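Local coordinates for thiosulfate sulfurtransferase TUM1 (Saccharomyces cerevisiae, PDB 3UTN), which accepts persulfide sulfur from the cysteine desulfurase NFS1 and passes it to UBA4 for 2-thiolation of the wobble uridine of tRNAs, at residues A[66-76]-A[116-124]; A[144-153]-A[246-254]. All coordinates share one frame; numbering follows the deposited sequence.

Contact 1: A[66-76]-A[116-124]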
# COMPACT_ATOMS: atom_id res chain seq x y z
N ASP A 66 -1.11 -18.12 7.04
CA ASP A 66 -0.95 -17.24 8.18
C ASP A 66 -2.25 -16.60 8.56
O ASP A 66 -2.56 -16.47 9.74
CB ASP A 66 0.11 -16.19 7.91
CG ASP A 66 1.49 -16.76 8.02
OD1 ASP A 66 1.59 -17.99 8.21
OD2 ASP A 66 2.46 -15.99 7.93
N PHE A 67 -3.06 -16.24 7.58
CA PHE A 67 -4.35 -15.70 7.91
C PHE A 67 -5.17 -16.75 8.63
O PHE A 67 -5.81 -16.48 9.64
CB PHE A 67 -5.11 -15.26 6.69
CG PHE A 67 -6.51 -14.88 7.00
CD1 PHE A 67 -6.79 -13.64 7.56
CD2 PHE A 67 -7.55 -15.79 6.82
CE1 PHE A 67 -8.08 -13.29 7.88
CE2 PHE A 67 -8.84 -15.44 7.15
CZ PHE A 67 -9.11 -14.19 7.67
N LEU A 68 -5.16 -17.96 8.07
CA LEU A 68 -6.05 -19.01 8.51
C LEU A 68 -5.65 -19.57 9.84
O LEU A 68 -6.49 -20.00 10.61
CB LEU A 68 -6.07 -20.12 7.48
CG LEU A 68 -6.65 -19.71 6.13
CD1 LEU A 68 -6.30 -20.77 5.11
CD2 LEU A 68 -8.15 -19.52 6.20
N THR A 69 -4.35 -19.57 10.11
CA THR A 69 -3.84 -20.37 11.20
C THR A 69 -3.10 -19.55 12.22
O THR A 69 -2.79 -20.04 13.28
CB THR A 69 -2.91 -21.47 10.69
OG1 THR A 69 -1.74 -20.87 10.14
CG2 THR A 69 -3.60 -22.28 9.62
N LYS A 70 -2.80 -18.30 11.89
CA LYS A 70 -2.15 -17.42 12.84
C LYS A 70 -3.16 -16.41 13.33
O LYS A 70 -4.12 -16.09 12.62
CB LYS A 70 -0.93 -16.75 12.23
CG LYS A 70 0.24 -17.71 12.07
CD LYS A 70 1.44 -17.00 11.48
CE LYS A 70 2.63 -17.94 11.38
NZ LYS A 70 2.33 -19.10 10.49
N PRO A 71 -2.96 -15.92 14.56
CA PRO A 71 -3.99 -15.07 15.13
C PRO A 71 -4.31 -13.91 14.22
O PRO A 71 -3.43 -13.32 13.60
CB PRO A 71 -3.36 -14.60 16.44
CG PRO A 71 -2.42 -15.69 16.80
CD PRO A 71 -1.83 -16.09 15.48
N ARG A 72 -5.59 -13.61 14.10
CA ARG A 72 -6.00 -12.49 13.30
C ARG A 72 -6.77 -11.59 14.22
O ARG A 72 -7.14 -11.97 15.32
CB ARG A 72 -6.87 -12.96 12.13
CG ARG A 72 -8.23 -13.48 12.52
CD ARG A 72 -8.80 -14.39 11.44
NE ARG A 72 -7.91 -15.51 11.23
CZ ARG A 72 -7.88 -16.59 12.01
NH1 ARG A 72 -8.72 -16.72 13.03
NH2 ARG A 72 -7.02 -17.55 11.74
N ILE A 73 -7.01 -10.37 13.77
CA ILE A 73 -7.93 -9.53 14.47
C ILE A 73 -9.28 -10.22 14.28
O ILE A 73 -9.60 -10.65 13.18
CB ILE A 73 -7.96 -8.13 13.87
CG1 ILE A 73 -6.55 -7.53 13.88
CG2 ILE A 73 -8.94 -7.26 14.63
CD1 ILE A 73 -6.50 -6.08 13.45
N PRO A 74 -10.06 -10.35 15.37
CA PRO A 74 -11.34 -11.03 15.27
C PRO A 74 -12.13 -10.54 14.06
O PRO A 74 -12.07 -9.37 13.72
CB PRO A 74 -12.03 -10.60 16.56
CG PRO A 74 -10.91 -10.50 17.54
CD PRO A 74 -9.77 -9.92 16.75
N ASN A 75 -12.85 -11.46 13.42
CA ASN A 75 -13.78 -11.12 12.35
C ASN A 75 -13.06 -10.67 11.09
O ASN A 75 -13.67 -10.08 10.20
CB ASN A 75 -14.76 -10.04 12.81
CG ASN A 75 -15.35 -10.34 14.17
OD1 ASN A 75 -15.70 -11.49 14.45
ND2 ASN A 75 -15.45 -9.33 15.01
N SER A 76 -11.77 -10.95 11.04
CA SER A 76 -10.95 -10.58 9.89
C SER A 76 -11.40 -11.31 8.65
O SER A 76 -11.83 -12.45 8.72
CB SER A 76 -9.49 -10.92 10.12
OG SER A 76 -8.89 -9.99 10.99
N LEU A 116 -13.67 -1.29 7.14
CA LEU A 116 -12.61 -2.22 6.87
C LEU A 116 -11.40 -1.73 7.58
O LEU A 116 -11.01 -0.57 7.46
CB LEU A 116 -12.36 -2.37 5.38
CG LEU A 116 -13.58 -2.89 4.62
CD1 LEU A 116 -13.28 -2.93 3.13
CD2 LEU A 116 -14.03 -4.25 5.12
N VAL A 117 -10.82 -2.60 8.38
CA VAL A 117 -9.63 -2.22 9.07
C VAL A 117 -8.55 -3.14 8.57
O VAL A 117 -8.49 -4.31 8.91
CB VAL A 117 -9.78 -2.27 10.59
CG1 VAL A 117 -8.45 -1.89 11.23
CG2 VAL A 117 -10.89 -1.32 11.03
N VAL A 118 -7.70 -2.57 7.74
CA VAL A 118 -6.74 -3.37 7.04
C VAL A 118 -5.51 -3.48 7.89
O VAL A 118 -5.09 -2.54 8.53
CB VAL A 118 -6.37 -2.73 5.71
CG1 VAL A 118 -5.42 -3.64 4.97
CG2 VAL A 118 -7.63 -2.51 4.90
N TYR A 119 -4.95 -4.67 7.88
CA TYR A 119 -3.69 -4.86 8.53
C TYR A 119 -2.98 -5.92 7.76
O TYR A 119 -3.54 -6.54 6.86
CB TYR A 119 -3.90 -5.27 9.98
CG TYR A 119 -4.62 -6.58 10.17
CD1 TYR A 119 -6.01 -6.66 10.08
CD2 TYR A 119 -3.91 -7.74 10.45
CE1 TYR A 119 -6.66 -7.87 10.26
CE2 TYR A 119 -4.55 -8.94 10.64
CZ TYR A 119 -5.92 -9.00 10.55
OH TYR A 119 -6.53 -10.20 10.75
N ASP A 120 -1.72 -6.12 8.10
CA ASP A 120 -1.01 -7.24 7.58
C ASP A 120 -0.08 -7.71 8.67
O ASP A 120 0.10 -7.01 9.67
CB ASP A 120 -0.28 -6.88 6.28
CG ASP A 120 0.75 -5.79 6.47
OD1 ASP A 120 1.31 -5.65 7.57
OD2 ASP A 120 1.02 -5.09 5.48
N ARG A 121 0.50 -8.88 8.50
CA ARG A 121 1.33 -9.45 9.54
C ARG A 121 2.74 -8.91 9.49
O ARG A 121 3.50 -9.10 10.43
CB ARG A 121 1.34 -10.96 9.43
CG ARG A 121 -0.04 -11.51 9.65
CD ARG A 121 -0.09 -13.01 9.46
NE ARG A 121 -1.46 -13.45 9.63
CZ ARG A 121 -2.05 -13.59 10.81
NH1 ARG A 121 -1.39 -13.33 11.93
NH2 ARG A 121 -3.31 -13.98 10.87
N VAL A 122 3.09 -8.26 8.40
CA VAL A 122 4.45 -7.78 8.22
C VAL A 122 4.62 -6.46 8.96
O VAL A 122 5.58 -6.28 9.71
CB VAL A 122 4.81 -7.63 6.74
CG1 VAL A 122 6.20 -7.03 6.57
CG2 VAL A 122 4.72 -8.98 6.06
N GLY A 123 3.68 -5.56 8.76
CA GLY A 123 3.74 -4.26 9.37
C GLY A 123 3.72 -3.21 8.29
O GLY A 123 4.77 -2.80 7.81
N ASN A 124 2.52 -2.82 7.89
CA ASN A 124 2.36 -1.78 6.88
C ASN A 124 3.15 -2.08 5.65
O ASN A 124 3.87 -1.24 5.12
CB ASN A 124 2.77 -0.44 7.46
CG ASN A 124 1.79 0.02 8.48
OD1 ASN A 124 0.59 -0.08 8.26
ND2 ASN A 124 2.28 0.52 9.60
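Asp66, on the last turn of helix 63-69, lays its CB against CD of Arg121, just past the end of strand 115-119, an inner strand of the parallel sheet of the N-terminal rhodanese domain. The carboxylate turns to other partners: a salt bridge from OD1 to Lys70 NZ, a hydrogen bond between OD2 and Tyr55 OH. Phe67 gives its carbonyl oxygen to NE and NH2 of Arg72. The aliphatic part of Lys70 is what meets Arg121, its CB lying over one face of the guanidinium, 3.5 Å from NH1. Pro71 supplies the main anchor. Its O takes an end-on pair from Arg121, 2.6 Å from NH1 and 2.8 Å from NH2, both from the same face of the carbonyl plane; a side chain extended from CG to NE (chi2 176°, chi3 -178°) suits this place because it can span from the sheet to a loop carbonyl. Arg72 touches the hydroxyl of Tyr119 with CB, while its charged end leads away to Phe67, Asp159 and Ser161. Ile73 passes its CG1-CD1 arm over the Tyr119 ring, with CD1 3.7 Å from the ring centroid in a CH-pi contact. Tyrosine fits because it offers a broad face to the isoleucine and a polar end to the backbone. A type II turn, Ile73 to Ser76, brings Ser76 OG, in the conformer given, to the ring's edge; its 2.4 Å to Tyr119 OH is too short to be taken literally. The firmer bond to that hydroxyl comes from Ile73 N, 3.1 Å from Tyr119 OH.

Contact 2: A[144-153]-A[246-254]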
# COMPACT_ATOMS: atom_id res chain seq x y z
N LEU A 144 -6.45 1.63 8.04
CA LEU A 144 -5.27 0.85 7.96
C LEU A 144 -4.86 0.74 9.39
O LEU A 144 -4.53 1.74 10.03
CB LEU A 144 -4.21 1.59 7.17
CG LEU A 144 -2.90 0.84 7.10
CD1 LEU A 144 -3.15 -0.51 6.45
CD2 LEU A 144 -1.89 1.66 6.32
N LEU A 145 -4.94 -0.47 9.92
CA LEU A 145 -4.50 -0.68 11.26
C LEU A 145 -3.03 -0.37 11.28
O LEU A 145 -2.27 -0.85 10.44
CB LEU A 145 -4.74 -2.11 11.73
CG LEU A 145 -4.28 -2.34 13.17
CD1 LEU A 145 -5.18 -1.62 14.15
CD2 LEU A 145 -4.26 -3.82 13.44
N ASN A 146 -2.64 0.45 12.23
CA ASN A 146 -1.27 0.84 12.34
C ASN A 146 -0.64 0.43 13.67
O ASN A 146 -0.63 1.19 14.62
CB ASN A 146 -1.12 2.33 12.13
CG ASN A 146 0.32 2.74 12.06
OD1 ASN A 146 1.16 1.98 11.56
ND2 ASN A 146 0.63 3.92 12.57
N ASN A 147 -0.15 -0.79 13.75
CA ASN A 147 -0.33 -1.80 12.73
C ASN A 147 -0.55 -3.09 13.48
O ASN A 147 -0.60 -3.09 14.71
CB ASN A 147 0.88 -1.90 11.80
CG ASN A 147 2.18 -2.16 12.55
OD1 ASN A 147 2.18 -2.49 13.73
ND2 ASN A 147 3.29 -2.00 11.86
N PHE A 148 -0.67 -4.18 12.74
CA PHE A 148 -0.92 -5.45 13.36
C PHE A 148 0.23 -5.89 14.24
O PHE A 148 0.00 -6.57 15.23
CB PHE A 148 -1.21 -6.49 12.30
CG PHE A 148 -1.80 -7.74 12.85
CD1 PHE A 148 -2.82 -7.69 13.80
CD2 PHE A 148 -1.37 -8.98 12.39
CE1 PHE A 148 -3.38 -8.86 14.29
CE2 PHE A 148 -1.93 -10.14 12.87
CZ PHE A 148 -2.94 -10.08 13.82
N ASN A 149 1.45 -5.50 13.89
CA ASN A 149 2.61 -5.78 14.72
C ASN A 149 2.39 -5.26 16.12
O ASN A 149 2.55 -5.99 17.09
CB ASN A 149 3.87 -5.15 14.15
CG ASN A 149 4.40 -5.88 12.93
OD1 ASN A 149 3.93 -6.97 12.60
ND2 ASN A 149 5.37 -5.29 12.27
N GLN A 150 2.02 -3.99 16.20
CA GLN A 150 1.83 -3.35 17.49
C GLN A 150 0.60 -3.91 18.15
O GLN A 150 0.59 -4.16 19.34
CB GLN A 150 1.71 -1.84 17.31
CG GLN A 150 3.04 -1.21 16.98
CD GLN A 150 4.07 -1.43 18.07
OE1 GLN A 150 4.33 -0.53 18.86
NE2 GLN A 150 4.64 -2.64 18.13
N TYR A 151 -0.42 -4.13 17.33
CA TYR A 151 -1.63 -4.77 17.75
C TYR A 151 -1.31 -6.06 18.48
O TYR A 151 -1.82 -6.31 19.58
CB TYR A 151 -2.48 -5.05 16.52
CG TYR A 151 -3.86 -5.50 16.84
CD1 TYR A 151 -4.91 -4.59 16.90
CD2 TYR A 151 -4.13 -6.84 17.09
CE1 TYR A 151 -6.19 -5.01 17.19
CE2 TYR A 151 -5.40 -7.27 17.39
CZ TYR A 151 -6.43 -6.35 17.44
OH TYR A 151 -7.69 -6.77 17.73
N ARG A 152 -0.47 -6.89 17.87
CA ARG A 152 -0.10 -8.15 18.48
C ARG A 152 0.84 -7.93 19.65
O ARG A 152 0.64 -8.50 20.72
CB ARG A 152 0.54 -9.08 17.46
CG ARG A 152 -0.46 -9.76 16.56
CD ARG A 152 0.25 -10.53 15.47
NE ARG A 152 1.04 -9.63 14.62
CZ ARG A 152 1.60 -10.00 13.47
NH1 ARG A 152 1.45 -11.25 13.02
NH2 ARG A 152 2.29 -9.12 12.77
N GLU A 153 1.84 -7.08 19.45
CA GLU A 153 2.82 -6.79 20.50
C GLU A 153 2.12 -6.40 21.79
O GLU A 153 2.47 -6.86 22.86
CB GLU A 153 3.79 -5.68 20.08
CG GLU A 153 4.75 -5.25 21.19
CD GLU A 153 6.15 -4.97 20.69
OE1 GLU A 153 6.31 -4.27 19.66
OE2 GLU A 153 7.11 -5.44 21.35
N GLU A 246 11.45 -1.07 13.84
CA GLU A 246 11.16 -2.36 14.44
C GLU A 246 9.69 -2.77 14.31
O GLU A 246 9.40 -3.90 13.94
CB GLU A 246 11.66 -2.44 15.90
CG GLU A 246 10.95 -1.55 16.91
CD GLU A 246 11.53 -0.14 17.00
OE1 GLU A 246 12.61 0.12 16.43
OE2 GLU A 246 10.88 0.71 17.66
N THR A 247 8.79 -1.84 14.57
CA THR A 247 7.36 -2.14 14.62
C THR A 247 6.69 -1.98 13.27
O THR A 247 5.58 -2.45 13.06
CB THR A 247 6.64 -1.22 15.63
OG1 THR A 247 6.66 0.13 15.14
CG2 THR A 247 7.33 -1.27 16.99
N LYS A 248 7.38 -1.31 12.35
CA LYS A 248 6.86 -1.04 11.01
C LYS A 248 5.58 -0.22 11.04
O LYS A 248 4.84 -0.18 10.06
CB LYS A 248 6.66 -2.34 10.22
CG LYS A 248 7.89 -3.23 10.14
CD LYS A 248 9.07 -2.48 9.56
CE LYS A 248 10.31 -3.34 9.52
NZ LYS A 248 11.49 -2.50 9.17
N THR A 249 5.31 0.43 12.17
CA THR A 249 4.18 1.32 12.22
C THR A 249 4.53 2.55 11.44
O THR A 249 5.70 2.95 11.36
CB THR A 249 3.83 1.78 13.64
OG1 THR A 249 5.03 2.23 14.30
CG2 THR A 249 3.18 0.67 14.43
N TYR A 250 3.51 3.15 10.86
CA TYR A 250 3.64 4.52 10.44
C TYR A 250 3.76 5.32 11.70
O TYR A 250 3.04 5.07 12.66
CB TYR A 250 2.40 4.96 9.72
CG TYR A 250 2.31 4.41 8.35
CD1 TYR A 250 3.11 4.91 7.34
CD2 TYR A 250 1.42 3.38 8.06
CE1 TYR A 250 3.03 4.40 6.06
CE2 TYR A 250 1.32 2.88 6.78
CZ TYR A 250 2.13 3.39 5.79
OH TYR A 250 2.04 2.89 4.54
N PRO A 251 4.71 6.26 11.71
CA PRO A 251 4.77 7.20 12.81
C PRO A 251 3.44 7.91 12.91
O PRO A 251 2.68 7.95 11.94
CB PRO A 251 5.86 8.18 12.36
CG PRO A 251 6.73 7.36 11.49
CD PRO A 251 5.81 6.45 10.75
N GLU A 252 3.16 8.46 14.07
CA GLU A 252 1.92 9.19 14.27
C GLU A 252 1.86 10.37 13.33
O GLU A 252 2.89 10.95 12.99
CB GLU A 252 1.80 9.64 15.72
CG GLU A 252 1.60 8.48 16.68
CD GLU A 252 0.39 7.64 16.31
OE1 GLU A 252 0.58 6.49 15.86
OE2 GLU A 252 -0.74 8.14 16.44
N ALA A 253 0.65 10.70 12.88
CA ALA A 253 0.43 11.90 12.11
C ALA A 253 1.01 13.08 12.88
O ALA A 253 1.08 13.05 14.11
CB ALA A 253 -1.06 12.10 11.88
N GLY A 254 1.45 14.09 12.15
CA GLY A 254 2.01 15.28 12.78
C GLY A 254 3.50 15.14 12.93
O GLY A 254 4.18 14.63 12.04
O HOH W 1 -1.31 5.11 13.96
O HOH W 2 0.59 3.15 16.18
O HOH W 3 5.55 1.96 16.86
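The interface between the two rhodanese domains is bridged here: the end of strand 141-145 and the start of helix 148-153, from the N-terminal domain, receive a loop of the C-terminal domain that leads to helix 255-267. Three asparagines do most of the work, each offering an amide to a loop backbone that has no strand partner. Asn146, with CG anti to the backbone N (chi1 -172°), turns its amide along Tyr250 and bonds both of that residue's polar backbone atoms: OD1 accepts from Tyr250 N at 2.7 Å, and ND2 donates to Tyr250 O at 2.7 Å, almost straight at 167°. Asn147, which follows a cis peptide bond, is the N-cap of helix 148-153. Its OD1 accepts from Gln150 N, leaving ND2 to donate to Thr247 O at 2.6 Å. Asn149 ND2 reaches that same oxygen at 3.0 Å from above the carbonyl plane, and is also hydrogen-bonded to Val122 O. Gln150 lies across Thr247, its NE2 near CG2 and bonded to Glu153 OE1. Leu144 CD2 packs 3.5 Å from CE2 of Tyr250, whose hydroxyl is hydrogen-bonded to Ile290 O. A water joins Asn146 ND2 to Glu252 OE1. Side-chain packing is thus shared by Thr247 against Gln150 and Tyr250 against Leu144, while the asparagines make a polar, directional junction that probably fixes the path of the loop, since their bonds go to its backbone atoms.

Contacts 1 and 2 lie with their centres 13 Å apart and meet through the N-terminal sheet, where strands 115-119 and 141-145 are neighbours: Val118 O and Leu145 N are 2.5 Å apart, probably hydrogen-bonded. A second join follows past the strand ends, Arg121 O lying 2.6 Å from Arg152 NH2 in the Arg152 conformer given, also a probable hydrogen bond. Segment 116-124, which makes contact 1, also touches both halves of contact 2, through Asn124 ND2, which donates to Asn146 OD1 and Lys248 O. Contact 1 lies away from the annotated sites, whereas contact 2 comes closer: the side chain of Tyr250 is about 11 Å from that of Cys282, the persulfide-forming cysteine of the C-terminal domain.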